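Local structure of Maltose/maltodextrin transport permease homologue (Bdellovibrio bacteriovorus HD100, 6FFL) at residues A[65-70]-A[339-344]; A[99-104]-A[343-348]. The protein binds maltotriose through this MalE domain, which is fused to the membrane subunit MalF and probably hands maltodextrins to the ABC transporter. One frame throughout, in Å; residues are numbered along the deposited sequence.

Contact 1. Residues A[65-70]-A[339-344]; sequences PSDQVG and TPMPVT. With GLC (alpha-D-glucopyranose), chain B; GLC (alpha-D-glucopyranose), chain C.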
loop_
_atom_site.group_PDB
_atom_site.type_symbol
_atom_site.label_atom_id
_atom_site.label_comp_id
_atom_site.label_asym_id
_atom_site.label_seq_id
_atom_site.Cartn_x
_atom_site.Cartn_y
_atom_site.Cartn_z
ATOM N N PRO A 65 -4.101 5.987 0.134
ATOM C CA PRO A 65 -3.419 5.516 1.350
ATOM C C PRO A 65 -3.393 6.576 2.437
ATOM O O PRO A 65 -3.404 7.777 2.167
ATOM C CB PRO A 65 -1.995 5.198 0.873
ATOM C CG PRO A 65 -2.054 5.194 -0.629
ATOM C CD PRO A 65 -3.210 6.043 -1.041
ATOM N N SER A 66 -3.321 6.111 3.684
ATOM C CA SER A 66 -3.491 7.026 4.802
ATOM C C SER A 66 -2.388 8.070 4.916
ATOM O O SER A 66 -2.639 9.121 5.511
ATOM C CB SER A 66 -3.609 6.249 6.107
ATOM O OG SER A 66 -2.554 5.344 6.238
ATOM N N ASP A 67 -1.182 7.837 4.363
ATOM C CA ASP A 67 -0.191 8.897 4.499
ATOM C C ASP A 67 -0.517 10.116 3.649
ATOM O O ASP A 67 0.139 11.153 3.812
ATOM C CB ASP A 67 1.240 8.387 4.218
ATOM C CG ASP A 67 1.414 7.792 2.827
ATOM O OD1 ASP A 67 2.498 7.997 2.231
ATOM O OD2 ASP A 67 0.504 7.069 2.362
ATOM N N GLN A 68 -1.537 10.068 2.796
ATOM C CA GLN A 68 -1.832 11.322 2.113
ATOM C C GLN A 68 -2.541 12.323 3.027
ATOM O O GLN A 68 -2.678 13.492 2.649
ATOM C CB GLN A 68 -2.599 11.064 0.808
ATOM C CG GLN A 68 -3.979 10.533 0.928
ATOM C CD GLN A 68 -4.521 10.009 -0.401
ATOM O OE1 GLN A 68 -3.773 9.667 -1.319
ATOM N NE2 GLN A 68 -5.829 9.957 -0.505
ATOM N N VAL A 69 -2.889 11.923 4.254
ATOM C CA VAL A 69 -3.553 12.836 5.192
ATOM C C VAL A 69 -2.675 14.050 5.489
ATOM O O VAL A 69 -3.143 15.198 5.463
ATOM C CB VAL A 69 -3.926 12.090 6.486
ATOM C CG1 VAL A 69 -4.170 13.072 7.616
ATOM C CG2 VAL A 69 -5.146 11.218 6.259
ATOM N N GLY A 70 -1.404 13.817 5.811
ATOM C CA GLY A 70 -0.497 14.883 6.193
ATOM C C GLY A 70 -0.430 16.004 5.179
ATOM O O GLY A 70 -0.700 17.169 5.492
ATOM N N THR A 339 4.478 -2.225 11.439
ATOM C CA THR A 339 4.372 -0.986 12.194
ATOM C C THR A 339 3.380 -0.068 11.494
ATOM O O THR A 339 3.187 -0.169 10.280
ATOM C CB THR A 339 5.729 -0.267 12.344
ATOM O OG1 THR A 339 6.134 0.278 11.090
ATOM C CG2 THR A 339 6.816 -1.210 12.859
ATOM N N PRO A 340 2.730 0.832 12.233
ATOM C CA PRO A 340 1.666 1.645 11.624
ATOM C C PRO A 340 2.218 2.609 10.585
ATOM O O PRO A 340 3.283 3.202 10.766
ATOM C CB PRO A 340 1.067 2.408 12.817
ATOM C CG PRO A 340 1.514 1.658 14.023
ATOM C CD PRO A 340 2.838 1.055 13.685
ATOM N N MET A 341 1.456 2.791 9.511
ATOM C CA MET A 341 1.821 3.751 8.482
ATOM C C MET A 341 1.889 5.154 9.081
ATOM O O MET A 341 0.903 5.607 9.680
ATOM C CB MET A 341 0.793 3.722 7.352
ATOM C CG MET A 341 1.028 4.749 6.249
ATOM S SD MET A 341 2.466 4.257 5.249
ATOM C CE MET A 341 1.762 4.235 3.602
ATOM N N PRO A 342 3.012 5.860 8.966
ATOM C CA PRO A 342 3.042 7.256 9.424
ATOM C C PRO A 342 2.346 8.151 8.410
ATOM O O PRO A 342 2.329 7.866 7.212
ATOM C CB PRO A 342 4.542 7.566 9.528
ATOM C CG PRO A 342 5.189 6.664 8.523
ATOM C CD PRO A 342 4.326 5.399 8.470
ATOM N N VAL A 343 1.723 9.229 8.901
ATOM C CA VAL A 343 0.901 10.073 8.038
ATOM C C VAL A 343 1.307 11.539 8.066
ATOM O O VAL A 343 0.689 12.347 7.374
ATOM C CB VAL A 343 -0.605 9.941 8.358
ATOM C CG1 VAL A 343 -1.055 8.468 8.303
ATOM C CG2 VAL A 343 -0.941 10.583 9.725
ATOM N N THR A 344 2.322 11.915 8.834
ATOM C CA THR A 344 2.742 13.312 8.863
ATOM C C THR A 344 3.296 13.725 7.495
ATOM O O THR A 344 3.768 12.878 6.727
ATOM C CB THR A 344 3.814 13.527 9.928
ATOM O OG1 THR A 344 4.926 12.676 9.636
ATOM C CG2 THR A 344 3.277 13.192 11.304
HETATM C C1 GLC B . 3.003 4.067 -0.486
HETATM C C2 GLC B . 2.519 5.419 0.043
HETATM C C3 GLC B . 2.835 6.510 -0.985
HETATM C C4 GLC B . 4.321 6.517 -1.297
HETATM C C5 GLC B . 4.766 5.126 -1.770
HETATM C C6 GLC B . 6.287 5.069 -1.879
HETATM O O2 GLC B . 1.108 5.383 0.337
HETATM O O3 GLC B . 2.462 7.805 -0.463
HETATM O O4 GLC B . 4.579 7.487 -2.324
HETATM O O5 GLC B . 4.399 4.158 -0.781
HETATM O O6 GLC B . 6.732 3.880 -2.567
HETATM C C1 GLC C . 0.173 0.355 -2.852
HETATM C C2 GLC C . -0.155 0.950 -1.489
HETATM C C3 GLC C . 0.338 2.380 -1.337
HETATM C C4 GLC C . 1.818 2.411 -1.704
HETATM C C5 GLC C . 1.997 1.872 -3.121
HETATM C C6 GLC C . 3.472 1.890 -3.537
HETATM O O2 GLC C . -1.582 0.883 -1.311
HETATM O O3 GLC C . 0.162 2.783 0.033
HETATM O O4 GLC C . 2.287 3.750 -1.671
HETATM O O5 GLC C . 1.555 0.519 -3.139
HETATM O O6 GLC C . 3.582 1.728 -4.968
HETATM O O HOH W 1 2.692 12.066 4.285
#
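Asp67 and Met341 meet at the maltotriose pocket of a periplasmic-binding-protein fold, where the turn after strand 61-65 packs against the chain leaving strand 339-340. Polar contacts to the sugar come first. The Asp67 carboxylate takes two hydrogen bonds from neighbouring hydroxyls of the chain B glucose, O3 to Asp67 OD1 at 2.7 Å and O2 to Asp67 OD2 at 2.7 Å. A short acid suits the place, since two oxygens on one rigid group can receive a vicinal diol; Trp351 NE1 adds a weak hydrogen bond to OD1.

Van der Waals contacts surround the carboxylate. Met341 sends CG anti to the backbone N (chi1 177°) and then bends, which carries its methyl CE to 3.3 Å from Asp67 OD2. The two side chains cross obliquely, and the flexible thioether fits itself beside both acid and sugar, while Pro65 CB and CG lie against O2 of the chain B glucose and O3 of the chain C glucose. Deeper in, Val343 lays CG1 against Ser66 O at 3.3 Å, a compact branched side chain that packs beside the 3-10 turn.

Backbone contacts finish the join. Gly70, without a side chain, lets the backbones come close, its N 3.0 Å from Val343 O. Beside it, one water donates to both Asp67 O and Thr344 O, each at 2.8 Å.

Contact 2. Residues A[99-104]-A[343-348]; sequences PVYDGK and VTPEVR. With GLC (alpha-D-glucopyranose), chain B.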
loop_
_atom_site.group_PDB
_atom_site.type_symbol
_atom_site.label_atom_id
_atom_site.label_comp_id
_atom_site.label_asym_id
_atom_site.label_seq_id
_atom_site.Cartn_x
_atom_site.Cartn_y
_atom_site.Cartn_z
ATOM N N PRO A 99 -6.570 7.228 10.940
ATOM C CA PRO A 99 -5.390 7.784 11.614
ATOM C C PRO A 99 -5.601 9.254 11.928
ATOM O O PRO A 99 -6.136 10.003 11.112
ATOM C CB PRO A 99 -4.263 7.591 10.591
ATOM C CG PRO A 99 -4.956 7.510 9.265
ATOM C CD PRO A 99 -6.283 6.825 9.553
ATOM N N VAL A 100 -5.166 9.657 13.122
ATOM C CA VAL A 100 -5.321 11.026 13.602
ATOM C C VAL A 100 -4.113 11.846 13.172
ATOM O O VAL A 100 -2.971 11.371 13.199
ATOM C CB VAL A 100 -5.495 11.049 15.135
ATOM C CG1 VAL A 100 -5.474 12.480 15.683
ATOM C CG2 VAL A 100 -6.787 10.353 15.528
ATOM N N TYR A 101 -4.364 13.085 12.769
ATOM C CA TYR A 101 -3.296 14.011 12.440
ATOM C C TYR A 101 -3.709 15.384 12.936
ATOM O O TYR A 101 -4.826 15.826 12.655
ATOM C CB TYR A 101 -3.010 14.050 10.932
ATOM C CG TYR A 101 -1.996 15.126 10.599
ATOM C CD1 TYR A 101 -0.667 14.978 10.974
ATOM C CD2 TYR A 101 -2.373 16.297 9.964
ATOM C CE1 TYR A 101 0.267 15.957 10.712
ATOM C CE2 TYR A 101 -1.442 17.295 9.697
ATOM C CZ TYR A 101 -0.122 17.110 10.071
ATOM O OH TYR A 101 0.819 18.078 9.818
ATOM N N ASP A 102 -2.827 16.043 13.688
ATOM C CA ASP A 102 -3.129 17.365 14.232
ATOM C C ASP A 102 -4.413 17.324 15.054
ATOM O O ASP A 102 -5.214 18.260 15.031
ATOM C CB ASP A 102 -3.220 18.400 13.102
ATOM C CG ASP A 102 -3.089 19.835 13.590
ATOM O OD1 ASP A 102 -2.579 20.059 14.709
ATOM O OD2 ASP A 102 -3.515 20.741 12.840
ATOM N N GLY A 103 -4.640 16.205 15.739
ATOM C CA GLY A 103 -5.788 16.046 16.602
ATOM C C GLY A 103 -7.113 15.818 15.914
ATOM O O GLY A 103 -8.140 15.790 16.598
ATOM N N LYS A 104 -7.136 15.640 14.593
ATOM C CA LYS A 104 -8.388 15.501 13.860
ATOM C C LYS A 104 -8.346 14.286 12.946
ATOM O O LYS A 104 -7.278 13.760 12.610
ATOM C CB LYS A 104 -8.696 16.749 13.018
ATOM C CG LYS A 104 -8.931 18.012 13.850
ATOM C CD LYS A 104 -8.886 19.275 12.998
ATOM C CE LYS A 104 -8.397 20.473 13.805
ATOM N NZ LYS A 104 -8.683 21.770 13.124
ATOM N N VAL A 343 1.723 9.229 8.901
ATOM C CA VAL A 343 0.901 10.073 8.038
ATOM C C VAL A 343 1.307 11.539 8.066
ATOM O O VAL A 343 0.689 12.347 7.374
ATOM C CB VAL A 343 -0.605 9.941 8.358
ATOM C CG1 VAL A 343 -1.055 8.468 8.303
ATOM C CG2 VAL A 343 -0.941 10.583 9.725
ATOM N N THR A 344 2.322 11.915 8.834
ATOM C CA THR A 344 2.742 13.312 8.863
ATOM C C THR A 344 3.296 13.725 7.495
ATOM O O THR A 344 3.768 12.878 6.727
ATOM C CB THR A 344 3.814 13.527 9.928
ATOM O OG1 THR A 344 4.926 12.676 9.636
ATOM C CG2 THR A 344 3.277 13.192 11.304
ATOM N N PRO A 345 3.249 15.017 7.153
ATOM C CA PRO A 345 3.709 15.421 5.812
ATOM C C PRO A 345 5.187 15.152 5.593
ATOM O O PRO A 345 5.613 14.989 4.444
ATOM C CB PRO A 345 3.377 16.923 5.753
ATOM C CG PRO A 345 3.217 17.340 7.171
ATOM C CD PRO A 345 2.704 16.156 7.921
ATOM N N GLU A 346 5.975 15.068 6.671
ATOM C CA GLU A 346 7.392 14.770 6.545
ATOM C C GLU A 346 7.624 13.436 5.843
ATOM O O GLU A 346 8.656 13.259 5.185
ATOM C CB GLU A 346 8.045 14.763 7.927
ATOM C CG GLU A 346 8.245 16.159 8.545
ATOM C CD GLU A 346 7.015 16.742 9.241
ATOM O OE1 GLU A 346 5.930 16.131 9.224
ATOM O OE2 GLU A 346 7.142 17.840 9.826
ATOM N N VAL A 347 6.682 12.496 5.967
ATOM C CA VAL A 347 6.849 11.176 5.356
ATOM C C VAL A 347 6.903 11.290 3.841
ATOM O O VAL A 347 7.591 10.509 3.169
ATOM C CB VAL A 347 5.710 10.235 5.808
ATOM C CG1 VAL A 347 5.793 8.895 5.091
ATOM C CG2 VAL A 347 5.771 10.033 7.298
ATOM N N ARG A 348 6.192 12.268 3.283
ATOM C CA ARG A 348 6.216 12.500 1.845
ATOM C C ARG A 348 7.629 12.811 1.365
ATOM O O ARG A 348 8.077 12.288 0.335
ATOM C CB ARG A 348 5.256 13.646 1.508
ATOM C CG ARG A 348 5.306 14.109 0.080
ATOM C CD ARG A 348 4.486 13.193 -0.798
ATOM N NE ARG A 348 5.304 12.208 -1.505
ATOM C CZ ARG A 348 5.046 10.901 -1.517
ATOM N NH1 ARG A 348 4.011 10.418 -0.847
ATOM N NH2 ARG A 348 5.816 10.086 -2.224
HETATM C C1 GLC B . 3.003 4.067 -0.486
HETATM C C2 GLC B . 2.519 5.419 0.043
HETATM C C3 GLC B . 2.835 6.510 -0.985
HETATM C C4 GLC B . 4.321 6.517 -1.297
HETATM C C5 GLC B . 4.766 5.126 -1.770
HETATM C C6 GLC B . 6.287 5.069 -1.879
HETATM O O2 GLC B . 1.108 5.383 0.337
HETATM O O3 GLC B . 2.462 7.805 -0.463
HETATM O O4 GLC B . 4.579 7.487 -2.324
HETATM O O5 GLC B . 4.399 4.158 -0.781
HETATM O O6 GLC B . 6.732 3.880 -2.567
#
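A type I' beta hairpin turn, Tyr101 to Lys104, stands beside the loop that leads into helix 346-362 of this binding-protein fold, and Tyr101 reaches from it to Thr344 and Pro345. Mutual backbone hydrogen bonds between Tyr101 and Lys104 close the turn; Asp102 and Gly103 both take positive phi, easily for the glycine.

The packing across the contact is largely apolar. With CG anti to the backbone N (chi1 174°), Tyr101 extends along the loop; its side chain and that of Pro345 cross at about a right angle, Tyr101 CZ lying 3.7 Å from Pro345 CD, with OH also in van der Waals contact. Thr344 CA approaches the ring obliquely, and its methyl CG2 lies 4.1 Å from Tyr101 CE1. A long, flat tyrosine can thus span both residues, while its other contacts include Val69, Ala73 and Thr74 of helix 69-74. Nearer the base of the hairpin, Pro99 CB packs 4.0 Å from Val343 CG1, these side chains also crossing at about a right angle.

Beyond the loop, the first turn of the helix carries Arg348 to the chain B glucose, with Asp352 forming a salt bridge to NH2. Arg348 NH1 donates to the glucose O3 at 3.1 Å (149°) and weakly to O4, whereas Arg348 NH2 reaches O4 at 2.9 Å along a straighter bond of 158°.

Overall arrangement
The centres of contacts 1 and 2 lie about 6 Å apart, and the two share Val343 and Thr344. Along the chain, 65-70 comes first, then 99-104, and both pack on the later segment 339-348, which runs from strand 339-340 through a loop into helix 346-362. Both reach the same mixed sheet, and Val69 of contact 1 packs on Tyr101 of contact 2 while Ser66 meets Pro99. The loop therefore packs over the place where the start of helix 69-74 and the 99-104 hairpin meet. Because contacts 1 and 2 both touch the chain B glucose, sequence-distant parts converge on one end of the bound maltotriose.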